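Local coordinates for protein FMN-dependent NADH-azoreductase 1 (Bacillus anthracis, PDB 3U7I) that probably uses FMN and NADH to reduce electrophilic quinones, protecting against thiol-specific stress, and to cleave the azo bond of aromatic azo compounds, at residues Lys25-Ser39 with Ala202-Lys216. Residues are numbered along the deposited sequence; the frame is centred on the assembly and turned at random.
Sequences KVFKHFLESYKELIS and AYKEVEEAASRLANK
The His29 imidazole lies nearly flat against the ring of Tyr203. Its CB rests on the tyrosine ring, 3.6 Å from Tyr203 CD1. With CG anti to the backbone N (chi1 -168°), the imidazole swings across to the other helix: CG sits over Tyr203 CD1, ND1 over the middle of the tyrosine ring, and Tyr203 CB lies over the imidazole face near CD2, a CH-pi contact. The two rings stack face to face, centroids 4.1 Å apart and planes 23° from parallel. At the tip, NE2 gives a nearly straight hydrogen bond to Glu207 OE2, 2.9 Å long, with the oxygen in the imidazole plane and using its anti lone pair. Stack and bond together fix the ring's rotation, and the carboxylate would probably favour a protonated imidazole.

In this flavodoxin-like fold, helices 22-37 and 195-214 pack side by side on one face of the parallel sheet, running the same way at 32°, their axes 8.6 Å apart at closest approach. Toward the sheet the contact turns apolar. Val26 CG1 meets Val206 CG1, while the Phe30 side chain fits as a knob among Val206, Ala209, Ala210 and Leu213, with CZ 4.0 Å from Leu213 CD1; beneath it lie Leu145 and Val99. The Tyr34 ring brings CE1 against Leu213 CB, and its hydroxyl hydrogen-bonds Thr7. Ala210 and Ala214 let the backbones close in, Tyr34 CA coming within 4.8 Å of Ala210 CA. Leu37 CB presses on Ala214 CB at a tight 3.4 Å, and Leu37 CD1 reaches over Ser211 CA.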
ATOM      1  N   LYS C  25       3.768 -16.529 -14.610  1.00 26.72           N
ATOM      2  CA  LYS C  25       4.613 -17.554 -15.228  1.00 26.24           C
ATOM      3  C   LYS C  25       5.638 -18.091 -14.245  1.00 26.15           C
ATOM      4  O   LYS C  25       5.804 -19.301 -14.118  1.00 28.06           O
ATOM      5  CB  LYS C  25       5.347 -17.021 -16.466  1.00 30.91           C
ATOM      6  CG  LYS C  25       4.517 -17.038 -17.723  1.00 36.40           C
ATOM      7  CD  LYS C  25       5.315 -16.641 -18.953  1.00 41.41           C
ATOM      8  CE  LYS C  25       4.360 -16.276 -20.085  1.00 48.15           C
ATOM      9  NZ  LYS C  25       4.873 -16.626 -21.445  1.00 54.50           N
ATOM     10  N   VAL C  26       6.337 -17.191 -13.560  1.00 26.56           N
ATOM     11  CA  VAL C  26       7.364 -17.598 -12.601  1.00 26.92           C
ATOM     12  C   VAL C  26       6.767 -18.397 -11.434  1.00 27.62           C
ATOM     13  O   VAL C  26       7.340 -19.395 -10.994  1.00 27.14           O
ATOM     14  CB  VAL C  26       8.155 -16.379 -12.081  1.00 24.97           C
ATOM     15  CG1 VAL C  26       9.195 -16.805 -11.051  1.00 25.85           C
ATOM     16  CG2 VAL C  26       8.813 -15.645 -13.245  1.00 23.58           C
ATOM     17  N   PHE C  27       5.609 -17.955 -10.945  1.00 28.74           N
ATOM     18  CA  PHE C  27       4.886 -18.673  -9.897  1.00 25.16           C
ATOM     19  C   PHE C  27       4.469 -20.084 -10.328  1.00 23.78           C
ATOM     20  O   PHE C  27       4.601 -21.045  -9.565  1.00 22.00           O
ATOM     21  CB  PHE C  27       3.642 -17.891  -9.451  1.00 24.27           C
ATOM     22  CG  PHE C  27       2.626 -18.747  -8.748  1.00 26.37           C
ATOM     23  CD1 PHE C  27       2.929 -19.335  -7.528  1.00 21.70           C
ATOM     24  CD2 PHE C  27       1.382 -18.987  -9.316  1.00 28.92           C
ATOM     25  CE1 PHE C  27       2.014 -20.141  -6.877  1.00 21.58           C
ATOM     26  CE2 PHE C  27       0.454 -19.791  -8.667  1.00 28.97           C
ATOM     27  CZ  PHE C  27       0.775 -20.372  -7.445  1.00 23.90           C
ATOM     28  N   LYS C  28       3.941 -20.203 -11.543  1.00 23.12           N
ATOM     29  CA  LYS C  28       3.501 -21.503 -12.041  1.00 27.80           C
ATOM     30  C   LYS C  28       4.686 -22.462 -12.200  1.00 28.43           C
ATOM     31  O   LYS C  28       4.576 -23.667 -11.945  1.00 29.46           O
ATOM     32  CB  LYS C  28       2.729 -21.342 -13.351  1.00 33.47           C
ATOM     33  CG  LYS C  28       1.374 -20.660 -13.185  1.00 39.26           C
ATOM     34  CD  LYS C  28       0.987 -19.899 -14.459  1.00 48.68           C
ATOM     35  CE  LYS C  28      -0.375 -20.324 -14.987  1.00 54.24           C
ATOM     36  NZ  LYS C  28      -0.391 -21.780 -15.325  1.00 58.24           N
ATOM     37  N   HIS C  29       5.830 -21.915 -12.596  1.00 29.11           N
ATOM     38  CA  HIS C  29       7.059 -22.694 -12.659  1.00 29.05           C
ATOM     39  C   HIS C  29       7.457 -23.143 -11.250  1.00 28.44           C
ATOM     40  O   HIS C  29       7.795 -24.312 -11.042  1.00 27.75           O
ATOM     41  CB  HIS C  29       8.181 -21.880 -13.302  1.00 27.53           C
ATOM     42  CG  HIS C  29       9.387 -22.692 -13.668  1.00 30.03           C
ATOM     43  ND1 HIS C  29       9.433 -23.491 -14.789  1.00 32.31           N
ATOM     44  CD2 HIS C  29      10.589 -22.828 -13.058  1.00 29.49           C
ATOM     45  CE1 HIS C  29      10.612 -24.085 -14.853  1.00 35.11           C
ATOM     46  NE2 HIS C  29      11.330 -23.705 -13.811  1.00 31.88           N
ATOM     47  N   PHE C  30       7.406 -22.214 -10.290  1.00 27.58           N
ATOM     48  CA  PHE C  30       7.641 -22.550  -8.887  1.00 26.29           C
ATOM     49  C   PHE C  30       6.716 -23.678  -8.415  1.00 25.58           C
ATOM     50  O   PHE C  30       7.176 -24.660  -7.823  1.00 26.67           O
ATOM     51  CB  PHE C  30       7.479 -21.329  -7.964  1.00 25.56           C
ATOM     52  CG  PHE C  30       7.394 -21.693  -6.498  1.00 23.97           C
ATOM     53  CD1 PHE C  30       8.544 -21.966  -5.765  1.00 24.72           C
ATOM     54  CD2 PHE C  30       6.163 -21.800  -5.863  1.00 22.34           C
ATOM     55  CE1 PHE C  30       8.463 -22.320  -4.419  1.00 23.88           C
ATOM     56  CE2 PHE C  30       6.077 -22.162  -4.524  1.00 22.37           C
ATOM     57  CZ  PHE C  30       7.229 -22.418  -3.801  1.00 22.37           C
ATOM     58  N   LEU C  31       5.418 -23.537  -8.680  1.00 24.23           N
ATOM     59  CA  LEU C  31       4.434 -24.470  -8.137  1.00 26.56           C
ATOM     60  C   LEU C  31       4.617 -25.885  -8.677  1.00 28.67           C
ATOM     61  O   LEU C  31       4.488 -26.867  -7.937  1.00 28.19           O
ATOM     62  CB  LEU C  31       3.010 -23.969  -8.389  1.00 29.07           C
ATOM     63  CG  LEU C  31       1.901 -24.717  -7.636  1.00 29.70           C
ATOM     64  CD1 LEU C  31       2.060 -24.561  -6.127  1.00 25.47           C
ATOM     65  CD2 LEU C  31       0.526 -24.242  -8.085  1.00 29.79           C
ATOM     66  N   GLU C  32       4.920 -25.986  -9.966  1.00 29.09           N
ATOM     67  CA  GLU C  32       5.198 -27.276 -10.591  1.00 30.53           C
ATOM     68  C   GLU C  32       6.410 -27.935  -9.937  1.00 30.90           C
ATOM     69  O   GLU C  32       6.382 -29.113  -9.576  1.00 33.42           O
ATOM     70  CB  GLU C  32       5.440 -27.090 -12.087  1.00 34.67           C
ATOM     71  CG  GLU C  32       5.680 -28.384 -12.849  1.00 44.13           C
ATOM     72  CD  GLU C  32       5.928 -28.159 -14.336  1.00 53.24           C
ATOM     73  OE1 GLU C  32       5.810 -27.002 -14.804  1.00 54.10           O
ATOM     74  OE2 GLU C  32       6.241 -29.146 -15.037  1.00 58.31           O
ATOM     75  N   SER C  33       7.471 -27.152  -9.778  1.00 32.55           N
ATOM     76  CA  SER C  33       8.702 -27.601  -9.129  1.00 35.56           C
ATOM     77  C   SER C  33       8.484 -28.004  -7.656  1.00 33.10           C
ATOM     78  O   SER C  33       8.934 -29.072  -7.211  1.00 33.04           O
ATOM     79  CB  SER C  33       9.760 -26.496  -9.240  1.00 39.07           C
ATOM     80  OG  SER C  33      10.997 -26.896  -8.685  1.00 43.11           O
ATOM     81  N   TYR C  34       7.789 -27.144  -6.917  1.00 27.99           N
ATOM     82  CA  TYR C  34       7.442 -27.396  -5.521  1.00 27.75           C
ATOM     83  C   TYR C  34       6.652 -28.691  -5.361  1.00 29.22           C
ATOM     84  O   TYR C  34       6.991 -29.531  -4.520  1.00 30.07           O
ATOM     85  CB  TYR C  34       6.619 -26.222  -5.000  1.00 24.67           C
ATOM     86  CG  TYR C  34       6.428 -26.151  -3.501  1.00 22.84           C
ATOM     87  CD1 TYR C  34       7.520 -26.143  -2.633  1.00 22.00           C
ATOM     88  CD2 TYR C  34       5.157 -26.017  -2.958  1.00 22.50           C
ATOM     89  CE1 TYR C  34       7.344 -26.038  -1.247  1.00 19.83           C
ATOM     90  CE2 TYR C  34       4.968 -25.908  -1.581  1.00 22.46           C
ATOM     91  CZ  TYR C  34       6.067 -25.920  -0.730  1.00 23.12           C
ATOM     92  OH  TYR C  34       5.873 -25.814   0.633  1.00 25.12           O
ATOM     93  N   LYS C  35       5.598 -28.848  -6.164  1.00 29.21           N
ATOM     94  CA  LYS C  35       4.728 -30.023  -6.071  1.00 30.47           C
ATOM     95  C   LYS C  35       5.471 -31.359  -6.241  1.00 31.48           C
ATOM     96  O   LYS C  35       5.023 -32.386  -5.732  1.00 30.63           O
ATOM     97  CB  LYS C  35       3.564 -29.920  -7.061  1.00 33.09           C
ATOM     98  CG  LYS C  35       2.460 -28.956  -6.644  1.00 33.44           C
ATOM     99  CD  LYS C  35       1.254 -29.090  -7.570  1.00 37.09           C
ATOM    100  CE  LYS C  35       0.277 -27.927  -7.418  1.00 41.62           C
ATOM    101  NZ  LYS C  35      -0.792 -28.129  -6.393  1.00 42.32           N
ATOM    102  N   GLU C  36       6.607 -31.338  -6.938  1.00 34.77           N
ATOM    103  CA  GLU C  36       7.428 -32.539  -7.129  1.00 39.78           C
ATOM    104  C   GLU C  36       8.200 -32.925  -5.879  1.00 37.52           C
ATOM    105  O   GLU C  36       8.559 -34.090  -5.699  1.00 38.54           O
ATOM    106  CB  GLU C  36       8.463 -32.313  -8.229  1.00 47.37           C
ATOM    107  CG  GLU C  36       7.926 -32.269  -9.637  1.00 56.97           C
ATOM    108  CD  GLU C  36       8.999 -31.865 -10.630  1.00 62.70           C
ATOM    109  OE1 GLU C  36      10.199 -32.075 -10.330  1.00 62.33           O
ATOM    110  OE2 GLU C  36       8.642 -31.325 -11.702  1.00 65.53           O
ATOM    111  N   LEU C  37       8.488 -31.939  -5.034  1.00 32.98           N
ATOM    112  CA  LEU C  37       9.394 -32.146  -3.906  1.00 32.62           C
ATOM    113  C   LEU C  37       8.705 -32.273  -2.536  1.00 28.80           C
ATOM    114  O   LEU C  37       9.244 -32.911  -1.631  1.00 25.41           O
ATOM    115  CB  LEU C  37      10.457 -31.038  -3.870  1.00 30.86           C
ATOM    116  CG  LEU C  37      11.345 -30.902  -5.110  1.00 28.28           C
ATOM    117  CD1 LEU C  37      12.140 -29.610  -5.033  1.00 31.64           C
ATOM    118  CD2 LEU C  37      12.264 -32.104  -5.275  1.00 28.30           C
ATOM    119  N   ILE C  38       7.522 -31.672  -2.390  1.00 25.92           N
ATOM    120  CA  ILE C  38       6.812 -31.694  -1.108  1.00 25.93           C
ATOM    121  C   ILE C  38       6.442 -33.116  -0.681  1.00 24.70           C
ATOM    122  O   ILE C  38       6.145 -33.975  -1.519  1.00 23.82           O
ATOM    123  CB  ILE C  38       5.535 -30.778  -1.082  1.00 19.41           C
ATOM    124  CG1 ILE C  38       4.504 -31.201  -2.130  1.00 19.53           C
ATOM    125  CG2 ILE C  38       5.897 -29.305  -1.260  1.00 17.23           C
ATOM    126  CD1 ILE C  38       3.325 -30.259  -2.191  1.00 18.17           C
ATOM    127  N   SER C  39       6.474 -33.357   0.626  1.00 25.56           N
ATOM    128  CA  SER C  39       6.036 -34.629   1.193  1.00 27.25           C
ATOM    129  C   SER C  39       4.526 -34.781   1.009  1.00 22.51           C
ATOM    130  O   SER C  39       3.822 -33.801   0.762  1.00 20.07           O
ATOM    131  CB  SER C  39       6.405 -34.712   2.674  1.00 32.98           C
ATOM    132  OG  SER C  39       7.814 -34.758   2.839  1.00 39.78           O
ATOM    133  N   ALA C 202      14.635 -16.133 -13.381  1.00 30.53           N
ATOM    134  CA  ALA C 202      13.641 -16.282 -12.321  1.00 28.02           C
ATOM    135  C   ALA C 202      13.262 -17.747 -12.131  1.00 29.89           C
ATOM    136  O   ALA C 202      13.129 -18.217 -11.002  1.00 31.28           O
ATOM    137  CB  ALA C 202      12.416 -15.462 -12.629  1.00 25.25           C
ATOM    138  N   TYR C 203      13.083 -18.465 -13.237  1.00 30.07           N
ATOM    139  CA  TYR C 203      12.814 -19.895 -13.166  1.00 32.15           C
ATOM    140  C   TYR C 203      13.872 -20.612 -12.328  1.00 35.49           C
ATOM    141  O   TYR C 203      13.540 -21.456 -11.494  1.00 37.57           O
ATOM    142  CB  TYR C 203      12.766 -20.521 -14.560  1.00 33.13           C
ATOM    143  CG  TYR C 203      11.550 -20.152 -15.386  1.00 37.25           C
ATOM    144  CD1 TYR C 203      10.426 -19.574 -14.801  1.00 38.31           C
ATOM    145  CD2 TYR C 203      11.523 -20.393 -16.758  1.00 38.38           C
ATOM    146  CE1 TYR C 203       9.310 -19.239 -15.566  1.00 38.63           C
ATOM    147  CE2 TYR C 203      10.420 -20.064 -17.526  1.00 39.84           C
ATOM    148  CZ  TYR C 203       9.320 -19.489 -16.929  1.00 41.19           C
ATOM    149  OH  TYR C 203       8.232 -19.165 -17.706  1.00 44.77           O
ATOM    150  N   LYS C 204      15.143 -20.279 -12.541  1.00 35.98           N
ATOM    151  CA  LYS C 204      16.220 -20.956 -11.825  1.00 37.30           C
ATOM    152  C   LYS C 204      16.165 -20.686 -10.327  1.00 34.80           C
ATOM    153  O   LYS C 204      16.312 -21.604  -9.514  1.00 33.58           O
ATOM    154  CB  LYS C 204      17.593 -20.560 -12.361  1.00 44.24           C
ATOM    155  CG  LYS C 204      18.721 -21.424 -11.797  1.00 51.07           C
ATOM    156  CD  LYS C 204      20.032 -20.652 -11.707  1.00 57.56           C
ATOM    157  CE  LYS C 204      21.069 -21.406 -10.882  1.00 59.63           C
ATOM    158  NZ  LYS C 204      22.223 -20.532 -10.501  1.00 61.75           N
ATOM    159  N   GLU C 205      15.958 -19.426  -9.965  1.00 32.69           N
ATOM    160  CA  GLU C 205      15.833 -19.044  -8.561  1.00 32.78           C
ATOM    161  C   GLU C 205      14.659 -19.710  -7.845  1.00 29.81           C
ATOM    162  O   GLU C 205      14.772 -20.076  -6.666  1.00 29.70           O
ATOM    163  CB  GLU C 205      15.683 -17.532  -8.430  1.00 35.32           C
ATOM    164  CG  GLU C 205      16.902 -16.743  -8.806  1.00 37.37           C
ATOM    165  CD  GLU C 205      16.811 -15.324  -8.293  1.00 42.78           C
ATOM    166  OE1 GLU C 205      17.006 -14.390  -9.102  1.00 48.12           O
ATOM    167  OE2 GLU C 205      16.537 -15.147  -7.081  1.00 38.44           O
ATOM    168  N   VAL C 206      13.526 -19.849  -8.533  1.00 25.20           N
ATOM    169  CA  VAL C 206      12.352 -20.438  -7.887  1.00 25.66           C
ATOM    170  C   VAL C 206      12.428 -21.963  -7.828  1.00 28.30           C
ATOM    171  O   VAL C 206      11.737 -22.593  -7.020  1.00 27.90           O
ATOM    172  CB  VAL C 206      11.016 -19.983  -8.524  1.00 26.99           C
ATOM    173  CG1 VAL C 206      10.772 -18.499  -8.238  1.00 24.39           C
ATOM    174  CG2 VAL C 206      11.001 -20.271 -10.018  1.00 27.46           C
ATOM    175  N   GLU C 207      13.259 -22.557  -8.683  1.00 29.23           N
ATOM    176  CA  GLU C 207      13.595 -23.972  -8.536  1.00 29.96           C
ATOM    177  C   GLU C 207      14.402 -24.173  -7.256  1.00 27.41           C
ATOM    178  O   GLU C 207      14.088 -25.035  -6.439  1.00 28.93           O
ATOM    179  CB  GLU C 207      14.395 -24.476  -9.737  1.00 31.47           C
ATOM    180  CG  GLU C 207      13.601 -24.579 -11.010  1.00 36.97           C
ATOM    181  CD  GLU C 207      14.473 -24.949 -12.202  1.00 44.35           C
ATOM    182  OE1 GLU C 207      15.628 -25.382 -11.987  1.00 45.41           O
ATOM    183  OE2 GLU C 207      14.003 -24.796 -13.350  1.00 47.69           O
ATOM    184  N   GLU C 208      15.448 -23.376  -7.093  1.00 28.73           N
ATOM    185  CA  GLU C 208      16.262 -23.424  -5.888  1.00 32.12           C
ATOM    186  C   GLU C 208      15.436 -23.146  -4.628  1.00 31.59           C
ATOM    187  O   GLU C 208      15.672 -23.757  -3.586  1.00 30.09           O
ATOM    188  CB  GLU C 208      17.428 -22.439  -6.008  1.00 39.59           C
ATOM    189  CG  GLU C 208      18.408 -22.795  -7.118  1.00 48.47           C
ATOM    190  CD  GLU C 208      19.252 -21.612  -7.574  1.00 59.10           C
ATOM    191  OE1 GLU C 208      18.713 -20.484  -7.670  1.00 64.15           O
ATOM    192  OE2 GLU C 208      20.457 -21.811  -7.847  1.00 61.95           O
ATOM    193  N   ALA C 209      14.467 -22.232  -4.725  1.00 29.97           N
ATOM    194  CA  ALA C 209      13.564 -21.927  -3.609  1.00 27.96           C
ATOM    195  C   ALA C 209      12.635 -23.097  -3.295  1.00 27.51           C
ATOM    196  O   ALA C 209      12.347 -23.378  -2.131  1.00 28.06           O
ATOM    197  CB  ALA C 209      12.744 -20.671  -3.906  1.00 26.37           C
ATOM    198  N   ALA C 210      12.165 -23.768  -4.347  1.00 28.54           N
ATOM    199  CA  ALA C 210      11.313 -24.947  -4.213  1.00 28.23           C
ATOM    200  C   ALA C 210      12.037 -26.077  -3.476  1.00 29.89           C
ATOM    201  O   ALA C 210      11.470 -26.699  -2.575  1.00 29.20           O
ATOM    202  CB  ALA C 210      10.841 -25.416  -5.585  1.00 27.30           C
ATOM    203  N   SER C 211      13.285 -26.338  -3.868  1.00 30.61           N
ATOM    204  CA  SER C 211      14.130 -27.324  -3.193  1.00 31.32           C
ATOM    205  C   SER C 211      14.308 -26.962  -1.724  1.00 32.26           C
ATOM    206  O   SER C 211      14.141 -27.803  -0.833  1.00 32.43           O
ATOM    207  CB  SER C 211      15.512 -27.393  -3.849  1.00 31.80           C
ATOM    208  OG  SER C 211      15.435 -27.939  -5.149  1.00 38.63           O
ATOM    209  N   ARG C 212      14.679 -25.707  -1.482  1.00 30.52           N
ATOM    210  CA  ARG C 212      14.888 -25.217  -0.129  1.00 31.28           C
ATOM    211  C   ARG C 212      13.639 -25.423   0.727  1.00 29.21           C
ATOM    212  O   ARG C 212      13.700 -26.059   1.786  1.00 29.08           O
ATOM    213  CB  ARG C 212      15.296 -23.736  -0.142  1.00 32.18           C
ATOM    214  CG  ARG C 212      15.647 -23.176   1.242  1.00 33.03           C
ATOM    215  CD  ARG C 212      16.152 -21.739   1.172  1.00 33.02           C
ATOM    216  NE  ARG C 212      15.126 -20.819   0.698  1.00 34.91           N
ATOM    217  CZ  ARG C 212      14.152 -20.323   1.458  1.00 35.19           C
ATOM    218  NH1 ARG C 212      14.056 -20.667   2.737  1.00 35.19           N
ATOM    219  NH2 ARG C 212      13.266 -19.489   0.932  1.00 32.95           N
ATOM    220  N   LEU C 213      12.505 -24.901   0.261  1.00 26.77           N
ATOM    221  CA  LEU C 213      11.271 -24.956   1.043  1.00 25.58           C
ATOM    222  C   LEU C 213      10.794 -26.389   1.292  1.00 25.04           C
ATOM    223  O   LEU C 213      10.248 -26.685   2.350  1.00 26.38           O
ATOM    224  CB  LEU C 213      10.163 -24.108   0.401  1.00 27.02           C
ATOM    225  CG  LEU C 213      10.315 -22.578   0.461  1.00 25.86           C
ATOM    226  CD1 LEU C 213       9.288 -21.890  -0.434  1.00 26.38           C
ATOM    227  CD2 LEU C 213      10.224 -22.056   1.897  1.00 23.10           C
ATOM    228  N   ALA C 214      11.012 -27.265   0.315  1.00 25.63           N
ATOM    229  CA  ALA C 214      10.627 -28.671   0.432  1.00 26.82           C
ATOM    230  C   ALA C 214      11.705 -29.463   1.152  1.00 27.90           C
ATOM    231  O   ALA C 214      11.490 -30.613   1.547  1.00 27.21           O
ATOM    232  CB  ALA C 214      10.372 -29.268  -0.938  1.00 26.84           C
ATOM    233  N   ASN C 215      12.863 -28.830   1.319  1.00 31.11           N
ATOM    234  CA  ASN C 215      14.002 -29.436   1.996  1.00 36.81           C
ATOM    235  C   ASN C 215      14.536 -30.661   1.256  1.00 37.46           C
ATOM    236  O   ASN C 215      14.984 -31.633   1.875  1.00 33.31           O
ATOM    237  CB  ASN C 215      13.651 -29.792   3.438  1.00 42.78           C
ATOM    238  CG  ASN C 215      14.878 -30.045   4.286  1.00 51.10           C
ATOM    239  OD1 ASN C 215      15.967 -29.559   3.980  1.00 54.54           O
ATOM    240  ND2 ASN C 215      14.711 -30.810   5.359  1.00 54.72           N
ATOM    241  N   LYS C 216      14.479 -30.600  -0.073  1.00 40.44           N
ATOM    242  CA  LYS C 216      14.991 -31.665  -0.934  1.00 41.97           C
ATOM    243  C   LYS C 216      16.117 -31.132  -1.826  1.00 41.53           C
ATOM    244  O   LYS C 216      16.231 -29.924  -2.057  1.00 44.19           O
ATOM    245  CB  LYS C 216      13.874 -32.234  -1.819  1.00 41.21           C
ATOM    246  CG  LYS C 216      12.653 -32.752  -1.077  1.00 42.03           C
ATOM    247  CD  LYS C 216      12.836 -34.183  -0.609  1.00 44.54           C
ATOM    248  CE  LYS C 216      11.587 -34.698   0.108  1.00 47.05           C
ATOM    249  NZ  LYS C 216      10.376 -34.756  -0.768  1.00 48.26           N
TER
HETATM  250  O   HOH W   1       5.671 -20.923 -16.266  1.00 32.46           O
HETATM  251  O   HOH W   2       9.554 -35.891  -3.661  1.00 30.67           O